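Local coordinates for triphenylmethane reductase (Citrobacter sp., PDB 2VRC), which probably uses NADPH, bound in a Rossmann-type fold, to reduce triphenylmethane dyes to their colourless leuco forms, at residues V16-M21 against A43-E48; A108-S113 against F137-L142. The protein carries 4 engineered substitutions. All coordinates share one frame; numbering follows the deposited sequence.

Contact 1. Residues V16-M21 against A43-E48; sequences VIQHLM and ADQGVE. Engineered in segment 16-21: Met21 (natural residue Leu).
Val47 meets the helix 11-23 through a single methyl, CG2, which takes part in both apolar contacts of the pair. CG2 of Ile17 lies 4.0 Å from Val47 CG2, and the selenium of Met21, SE, reaches the same Val47 CG2 at 4.1 Å, its side chain running across that of the valine at about a right angle. With CG1 anti to the backbone N of Val47 (chi1 167°), the other branch is left beside that nitrogen and is the one turned to the helix. Met21 is an engineered residue, a leucine in the natural protein, built as selenomethionine; beyond CG its chain is extended, so that SE lies by Val47 and the terminal methyl reaches Gln45.

Van der Waals contact with an amide makes up the outer part. Met21 CE meets the amide nitrogen, Gln45 NE2, at 3.2 Å. Gln18, bent at chi2, brings OE1 to 4.1 Å from Gln45 NE2; the two amides are nearly coplanar, but no hydrogen bond crosses between the segments.

Backbone bonding shapes the 43-48 side. Gly46 takes positive phi and ends helix 40-44 in a Schellman motif, with Gly46 N bonded to Ala43 O at 3.0 Å, and the chain then passes through Val47 into strand 48-51. Ile17 and Val47 face inward, Ile17 onto Val5 and Ile29 and Val47 onto Ala31. Packing of helix 11-23 against the turn that leads into strand 48-51 belongs to the beta-alpha-beta-alpha-beta half of a Rossmann fold, where Thr9 and Gly10 bind NADP(+) near the start of the same helix.

Contact 2. Residues A108-S113 against F137-L142; sequences AFAEES and FLRNAL
Arg139 and Glu111 form an end-on salt bridge in which two guanidinium nitrogens each take one carboxylate oxygen. Arg139 NH2 donates to Glu111 OE2 at 2.9 Å, nearly straight at 166°, and Arg139 NH1 to Glu111 OE1 at 3.1 Å. The fork is twisted, the two planes standing 50° apart: OE2 lies close to the guanidinium plane but is approached from above the carboxylate, whereas OE1 is met on its syn side. Arg139, extended from CG to NE, spans the gap from the strand, while Glu111 bends at chi2 to turn its carboxylate back toward it. A second acid, Glu125 of helix 116-129, pairs with Arg139 NE, so the buried guanidinium is held by two carboxylates that probably balance its charge.

The methyl of Ala110 lies over one guanidinium face, with Ala110 CB 4.4 Å from Arg139 CZ. Nearer the strand, Arg139 CB packs 3.5 Å from Ala108 N, and Ala108 CB touches Arg139 O at 3.8 Å. An arginine on strand 135-140 thus links that strand to the loop that follows its parallel neighbour, 101-107, at the C-terminal edge of the Rossmann sheet, where Ala141 contributes to the NADP(+) site.

Both contacts lie within the Rossmann fold, contact 1 beside its seven-stranded parallel sheet and contact 2 partly on it, on opposite sides of the chain's centre, with contact centres about 27 Å apart, and share no helix or strand. Each is partly buried. Contact 1 is the more peripheral, its centre about 19 Å from that of the chain against about 11 Å for contact 2, and joins a helix to a turn entering strand 48-51, at one edge of the sheet; its chemistry is apolar, shading outward into glutamine side chains. Contact 2 joins a loop to strand 135-140 and depends instead on a charged pair whose arginine is buried. It includes an NADP(+)-binding residue, Ala141; contact 1 only lies near such residues.

Contact 1. Residues V16-M21 against A43-E48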
loop_
_atom_site.group_PDB
_atom_site.type_symbol
_atom_site.label_atom_id
_atom_site.label_comp_id
_atom_site.label_asym_id
_atom_site.label_seq_id
_atom_site.Cartn_x
_atom_site.Cartn_y
_atom_site.Cartn_z
ATOM N N VAL D 16 -17.190 15.765 5.146
ATOM C CA VAL D 16 -16.555 16.924 4.510
ATOM C C VAL D 16 -17.098 17.059 3.099
ATOM O O VAL D 16 -17.473 18.158 2.681
ATOM C CB VAL D 16 -14.993 16.865 4.516
ATOM C CG1 VAL D 16 -14.418 18.051 3.772
ATOM C CG2 VAL D 16 -14.449 16.857 5.940
ATOM N N ILE D 17 -17.180 15.932 2.391
ATOM C CA ILE D 17 -17.708 15.905 1.027
ATOM C C ILE D 17 -19.162 16.318 0.969
ATOM O O ILE D 17 -19.529 17.111 0.094
ATOM C CB ILE D 17 -17.492 14.542 0.342
ATOM C CG1 ILE D 17 -15.987 14.288 0.218
ATOM C CG2 ILE D 17 -18.106 14.534 -1.058
ATOM C CD1 ILE D 17 -15.610 12.840 0.138
ATOM N N GLN D 18 -19.976 15.812 1.902
ATOM C CA GLN D 18 -21.393 16.241 2.010
ATOM C C GLN D 18 -21.473 17.754 2.183
ATOM O O GLN D 18 -22.252 18.424 1.492
ATOM C CB GLN D 18 -22.151 15.563 3.172
ATOM C CG GLN D 18 -22.116 14.022 3.226
ATOM C CD GLN D 18 -22.422 13.325 1.887
ATOM O OE1 GLN D 18 -21.695 12.410 1.466
ATOM N NE2 GLN D 18 -23.500 13.745 1.223
ATOM N N HIS D 19 -20.663 18.291 3.100
ATOM C CA HIS D 19 -20.609 19.742 3.310
ATOM C C HIS D 19 -20.021 20.429 2.092
ATOM O O HIS D 19 -20.393 21.552 1.773
ATOM C CB HIS D 19 -19.807 20.119 4.559
ATOM C CG HIS D 19 -20.584 20.032 5.836
ATOM N ND1 HIS D 19 -21.702 20.806 6.089
ATOM C CD2 HIS D 19 -20.383 19.286 6.950
ATOM C CE1 HIS D 19 -22.172 20.515 7.289
ATOM N NE2 HIS D 19 -21.391 19.598 7.834
ATOM N N LEU D 20 -19.104 19.754 1.407
ATOM C CA LEU D 20 -18.438 20.370 0.273
ATOM C C LEU D 20 -19.398 20.546 -0.892
ATOM O O LEU D 20 -19.359 21.567 -1.570
ATOM C CB LEU D 20 -17.198 19.572 -0.151
ATOM C CG LEU D 20 -15.865 19.911 0.511
ATOM C CD1 LEU D 20 -14.899 18.817 0.237
ATOM C CD2 LEU D 20 -15.298 21.203 -0.010
HETATM N N MSE D 21 -20.270 19.574 -1.121
HETATM C CA MSE D 21 -21.219 19.717 -2.231
HETATM C C MSE D 21 -22.373 20.679 -1.964
HETATM O O MSE D 21 -23.259 20.828 -2.794
HETATM C CB MSE D 21 -21.704 18.378 -2.809
HETATM C CG MSE D 21 -21.892 17.209 -1.859
HETATM SE SE MSE D 21 -21.837 15.558 -2.965
HETATM C CE MSE D 21 -21.951 14.221 -1.540
ATOM N N ALA D 43 -19.743 8.117 -6.008
ATOM C CA ALA D 43 -19.513 8.126 -7.442
ATOM C C ALA D 43 -20.847 8.413 -8.117
ATOM O O ALA D 43 -20.910 9.154 -9.110
ATOM C CB ALA D 43 -18.943 6.792 -7.904
ATOM N N ASP D 44 -21.910 7.840 -7.546
ATOM C CA ASP D 44 -23.289 8.059 -8.017
ATOM C C ASP D 44 -23.671 9.546 -8.029
ATOM O O ASP D 44 -24.389 9.995 -8.926
ATOM C CB ASP D 44 -24.295 7.252 -7.173
ATOM C CG ASP D 44 -24.212 5.731 -7.424
ATOM O OD1 ASP D 44 -23.637 5.290 -8.461
ATOM O OD2 ASP D 44 -24.732 4.973 -6.566
ATOM N N GLN D 45 -23.167 10.299 -7.048
ATOM C CA GLN D 45 -23.489 11.715 -6.919
ATOM C C GLN D 45 -22.640 12.587 -7.844
ATOM O O GLN D 45 -22.814 13.809 -7.881
ATOM C CB GLN D 45 -23.336 12.164 -5.471
ATOM C CG GLN D 45 -23.949 11.208 -4.501
ATOM C CD GLN D 45 -23.983 11.753 -3.089
ATOM O OE1 GLN D 45 -24.872 12.538 -2.739
ATOM N NE2 GLN D 45 -23.023 11.330 -2.257
ATOM N N GLY D 46 -21.726 11.956 -8.581
ATOM C CA GLY D 46 -20.862 12.670 -9.524
ATOM C C GLY D 46 -19.478 13.005 -8.990
ATOM O O GLY D 46 -18.661 13.606 -9.692
ATOM N N VAL D 47 -19.211 12.628 -7.741
ATOM C CA VAL D 47 -17.892 12.837 -7.156
ATOM C C VAL D 47 -16.953 11.815 -7.771
ATOM O O VAL D 47 -17.250 10.624 -7.752
ATOM C CB VAL D 47 -17.923 12.660 -5.628
ATOM C CG1 VAL D 47 -16.511 12.558 -5.062
ATOM C CG2 VAL D 47 -18.688 13.809 -4.970
ATOM N N GLU D 48 -15.838 12.275 -8.332
ATOM C CA GLU D 48 -14.823 11.372 -8.871
ATOM C C GLU D 48 -14.175 10.574 -7.745
ATOM O O GLU D 48 -13.830 11.146 -6.711
ATOM C CB GLU D 48 -13.756 12.164 -9.610
ATOM C CG GLU D 48 -12.682 11.292 -10.206
ATOM C CD GLU D 48 -11.570 12.084 -10.839
ATOM O OE1 GLU D 48 -10.620 11.435 -11.341
ATOM O OE2 GLU D 48 -11.644 13.338 -10.836
#

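Contact 2. Residues A108-S113 against F137-L142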
loop_
_atom_site.group_PDB
_atom_site.type_symbol
_atom_site.label_atom_id
_atom_site.label_comp_id
_atom_site.label_asym_id
_atom_site.label_seq_id
_atom_site.Cartn_x
_atom_site.Cartn_y
_atom_site.Cartn_z
ATOM N N ALA D 108 -5.060 19.346 18.603
ATOM C CA ALA D 108 -5.147 20.625 19.305
ATOM C C ALA D 108 -4.124 20.727 20.427
ATOM O O ALA D 108 -3.981 19.802 21.254
ATOM C CB ALA D 108 -6.528 20.829 19.875
ATOM N N PHE D 109 -3.428 21.864 20.445
ATOM C CA PHE D 109 -2.495 22.190 21.515
ATOM C C PHE D 109 -1.456 21.086 21.652
ATOM O O PHE D 109 -0.980 20.776 22.753
ATOM C CB PHE D 109 -3.247 22.442 22.837
ATOM C CG PHE D 109 -4.320 23.492 22.732
ATOM C CD1 PHE D 109 -3.986 24.847 22.604
ATOM C CD2 PHE D 109 -5.667 23.137 22.752
ATOM C CE1 PHE D 109 -4.978 25.839 22.512
ATOM C CE2 PHE D 109 -6.674 24.124 22.672
ATOM C CZ PHE D 109 -6.321 25.478 22.545
ATOM N N ALA D 110 -1.084 20.541 20.505
ATOM C CA ALA D 110 -0.150 19.447 20.418
ATOM C C ALA D 110 1.195 19.736 21.063
ATOM O O ALA D 110 1.789 18.832 21.617
ATOM C CB ALA D 110 0.047 19.043 18.961
ATOM N N GLU D 111 1.688 20.971 20.972
ATOM C CA GLU D 111 2.962 21.302 21.620
ATOM C C GLU D 111 2.899 21.107 23.136
ATOM O O GLU D 111 3.929 20.951 23.756
ATOM C CB GLU D 111 3.460 22.713 21.298
ATOM C CG GLU D 111 3.716 22.985 19.829
ATOM C CD GLU D 111 2.451 23.400 19.071
ATOM O OE1 GLU D 111 1.331 23.241 19.623
ATOM O OE2 GLU D 111 2.567 23.874 17.916
ATOM N N GLU D 112 1.709 21.085 23.737
ATOM C CA GLU D 112 1.627 20.929 25.200
ATOM C C GLU D 112 1.219 19.547 25.644
ATOM O O GLU D 112 0.988 19.332 26.830
ATOM C CB GLU D 112 0.657 21.927 25.823
ATOM C CG GLU D 112 1.281 23.273 26.147
ATOM C CD GLU D 112 1.103 24.254 25.007
ATOM O OE1 GLU D 112 0.062 24.150 24.314
ATOM O OE2 GLU D 112 1.993 25.113 24.789
ATOM N N SER D 113 1.139 18.612 24.705
ATOM C CA SER D 113 0.444 17.370 24.968
ATOM C C SER D 113 1.240 16.308 25.706
ATOM O O SER D 113 2.478 16.185 25.558
ATOM C CB SER D 113 -0.106 16.768 23.698
ATOM O OG SER D 113 -0.690 15.513 24.016
ATOM N N PHE D 137 -3.477 23.939 9.126
ATOM C CA PHE D 137 -3.438 22.901 10.124
ATOM C C PHE D 137 -4.715 22.933 10.935
ATOM O O PHE D 137 -4.958 23.852 11.709
ATOM C CB PHE D 137 -2.175 22.959 11.000
ATOM C CG PHE D 137 -0.873 22.734 10.234
ATOM C CD1 PHE D 137 0.290 23.394 10.613
ATOM C CD2 PHE D 137 -0.827 21.896 9.108
ATOM C CE1 PHE D 137 1.478 23.216 9.911
ATOM C CE2 PHE D 137 0.377 21.710 8.396
ATOM C CZ PHE D 137 1.531 22.383 8.807
ATOM N N LEU D 138 -5.544 21.922 10.714
ATOM C CA LEU D 138 -6.842 21.817 11.323
ATOM C C LEU D 138 -6.682 20.868 12.488
ATOM O O LEU D 138 -6.743 19.655 12.322
ATOM C CB LEU D 138 -7.863 21.243 10.326
ATOM C CG LEU D 138 -8.145 21.968 8.997
ATOM C CD1 LEU D 138 -8.924 21.059 8.035
ATOM C CD2 LEU D 138 -8.888 23.275 9.209
ATOM N N ARG D 139 -6.447 21.416 13.666
ATOM C CA ARG D 139 -6.173 20.565 14.798
ATOM C C ARG D 139 -7.465 20.285 15.546
ATOM O O ARG D 139 -7.910 21.069 16.372
ATOM C CB ARG D 139 -5.110 21.202 15.688
ATOM C CG ARG D 139 -3.839 21.570 14.951
ATOM C CD ARG D 139 -2.945 22.308 15.903
ATOM N NE ARG D 139 -1.521 22.183 15.608
ATOM C CZ ARG D 139 -0.579 22.620 16.435
ATOM N NH1 ARG D 139 -0.952 23.187 17.582
ATOM N NH2 ARG D 139 0.712 22.479 16.134
ATOM N N ASN D 140 -8.067 19.157 15.220
ATOM C CA ASN D 140 -9.382 18.807 15.695
ATOM C C ASN D 140 -9.365 18.326 17.120
ATOM O O ASN D 140 -8.461 17.597 17.519
ATOM C CB ASN D 140 -9.980 17.722 14.808
ATOM C CG ASN D 140 -10.263 18.209 13.412
ATOM O OD1 ASN D 140 -10.386 19.420 13.164
ATOM N ND2 ASN D 140 -10.386 17.268 12.479
ATOM N N ALA D 141 -10.375 18.730 17.885
ATOM C CA ALA D 141 -10.611 18.191 19.223
ATOM C C ALA D 141 -11.085 16.777 19.066
ATOM O O ALA D 141 -11.472 16.413 17.975
ATOM C CB ALA D 141 -11.705 18.988 19.882
ATOM N N LEU D 142 -11.102 16.000 20.149
ATOM C CA LEU D 142 -11.906 14.780 20.210
ATOM C C LEU D 142 -13.345 15.012 19.783
ATOM O O LEU D 142 -13.894 16.091 19.982
ATOM C CB LEU D 142 -11.907 14.211 21.621
ATOM C CG LEU D 142 -10.543 13.689 22.079
ATOM C CD1 LEU D 142 -10.456 13.680 23.611
ATOM C CD2 LEU D 142 -10.301 12.301 21.466
#